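Local coordinates for PrgZ (Enterococcus faecalis, PDB 4FAJ), which is a pheromone receptor of the solute-binding protein 5 family that binds peptide outside the cell, anchored to the membrane, at residues L333-K336 / N337-K340. Numbering follows the deposited sequence.
Sequences LQNK and NVRK
Asn-335 and Val-338 meet at a helix N-cap: the backbone leaves helix 331-334, Asn-335 takes an extended backbone conformation (phi/psi -83°/120°), and the chain enters helix 336-345, whose first regular bonds run from Arg-339 N to Asn-335 O and from Lys-340 N to Lys-336 O, the latter 3.0 Å. The capping evidence is Asn-335 OD1, which takes the Val-338 N-H at 3.2 Å; the donor lies in the plane of the amide, on a lone pair. With CG placed opposite its own backbone N (chi1 -174°), the amide reaches alongside the first turn of the helix, where OD1 meets the Val-338 N-H, and its ND2 and that of Asn-337 both bond Glu-404 OE1, tying the cap to the loop beyond helix 391-402.

Arg-339 folds its side chain back across the junction, bending at chi3. Its NH1 donates to Leu-333 O at 2.9 Å, nearly straight and almost exactly in the guanidinium plane, and makes a weak, bent bond to Gln-334 O, so two successive carbonyls at the end of helix 331-334 face one nitrogen. Lys-336 CA lies over one face of the guanidinium, toward its rim, while NH2 comes within 3.5 Å of Lys-336 CG. Asp-524 O also accepts from NH2, so bonds at two of its nitrogens would limit rotation of the buried group. The Lys-336 CD methylene packs against the end of Lys-340, 3.9 Å from its CE and about as near to its NZ. A water accepts from Arg-339 NH2 at 2.9 Å and donates weakly to Gln-334 O.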
loop_
_atom_site.group_PDB
_atom_site.type_symbol
_atom_site.label_atom_id
_atom_site.label_comp_id
_atom_site.label_asym_id
_atom_site.label_seq_id
_atom_site.Cartn_x
_atom_site.Cartn_y
_atom_site.Cartn_z
ATOM N N LEU A 333 15.169 13.640 -16.543
ATOM C CA LEU A 333 14.443 12.368 -16.352
ATOM C C LEU A 333 13.586 11.981 -17.552
ATOM O O LEU A 333 13.136 10.845 -17.658
ATOM C CB LEU A 333 13.604 12.405 -15.070
ATOM C CG LEU A 333 14.445 12.472 -13.790
ATOM C CD1 LEU A 333 13.566 12.525 -12.565
ATOM C CD2 LEU A 333 15.425 11.288 -13.713
ATOM N N GLN A 334 13.377 12.937 -18.453
ATOM C CA GLN A 334 12.768 12.686 -19.759
ATOM C C GLN A 334 13.715 11.888 -20.682
ATOM O O GLN A 334 13.266 11.196 -21.593
ATOM C CB GLN A 334 12.364 14.046 -20.369
ATOM C CG GLN A 334 12.196 14.148 -21.872
ATOM C CD GLN A 334 11.717 15.544 -22.269
ATOM O OE1 GLN A 334 10.576 15.918 -21.982
ATOM N NE2 GLN A 334 12.588 16.323 -22.904
ATOM N N ASN A 335 15.019 11.966 -20.423
ATOM C CA ASN A 335 16.014 11.251 -21.225
ATOM C C ASN A 335 16.169 9.789 -20.764
ATOM O O ASN A 335 16.532 9.521 -19.614
ATOM C CB ASN A 335 17.343 12.021 -21.187
ATOM C CG ASN A 335 18.400 11.447 -22.113
ATOM O OD1 ASN A 335 18.993 10.422 -21.814
ATOM N ND2 ASN A 335 18.665 12.130 -23.228
ATOM N N LYS A 336 15.909 8.849 -21.670
ATOM C CA LYS A 336 15.943 7.419 -21.323
ATOM C C LYS A 336 17.322 6.965 -20.826
ATOM O O LYS A 336 17.407 6.157 -19.914
ATOM C CB LYS A 336 15.497 6.551 -22.511
ATOM C CG LYS A 336 15.162 5.114 -22.121
ATOM C CD LYS A 336 14.663 4.277 -23.308
ATOM C CE LYS A 336 13.208 4.601 -23.636
ATOM N NZ LYS A 336 12.643 3.734 -24.701
ATOM N N ASN A 337 18.396 7.486 -21.417
ATOM C CA ASN A 337 19.752 7.132 -20.961
ATOM C C ASN A 337 20.067 7.570 -19.521
ATOM O O ASN A 337 20.775 6.869 -18.792
ATOM C CB ASN A 337 20.819 7.651 -21.934
ATOM C CG ASN A 337 20.765 6.956 -23.295
ATOM O OD1 ASN A 337 20.669 5.731 -23.381
ATOM N ND2 ASN A 337 20.829 7.740 -24.357
ATOM N N VAL A 338 19.546 8.728 -19.115
ATOM C CA VAL A 338 19.691 9.181 -17.739
ATOM C C VAL A 338 19.017 8.166 -16.814
ATOM O O VAL A 338 19.623 7.720 -15.837
ATOM C CB VAL A 338 19.078 10.593 -17.518
ATOM C CG1 VAL A 338 19.033 10.936 -16.027
ATOM C CG2 VAL A 338 19.863 11.641 -18.298
ATOM N N ARG A 339 17.785 7.779 -17.142
ATOM C CA ARG A 339 17.034 6.833 -16.305
ATOM C C ARG A 339 17.773 5.490 -16.179
ATOM O O ARG A 339 17.896 4.942 -15.092
ATOM C CB ARG A 339 15.614 6.629 -16.848
ATOM C CG ARG A 339 14.756 7.902 -16.848
ATOM C CD ARG A 339 13.277 7.597 -16.991
ATOM N NE ARG A 339 12.992 6.844 -18.214
ATOM C CZ ARG A 339 12.737 7.389 -19.404
ATOM N NH1 ARG A 339 12.730 8.713 -19.570
ATOM N NH2 ARG A 339 12.502 6.608 -20.446
ATOM N N LYS A 340 18.309 4.997 -17.290
ATOM C CA LYS A 340 19.066 3.747 -17.275
ATOM C C LYS A 340 20.361 3.881 -16.489
ATOM O O LYS A 340 20.754 2.950 -15.788
ATOM C CB LYS A 340 19.344 3.272 -18.706
ATOM C CG LYS A 340 18.085 2.844 -19.422
ATOM C CD LYS A 340 18.378 2.418 -20.862
ATOM C CE LYS A 340 17.131 1.849 -21.524
ATOM N NZ LYS A 340 17.362 1.595 -22.979
HETATM O O HOH W 1 11.875 8.273 -22.762
#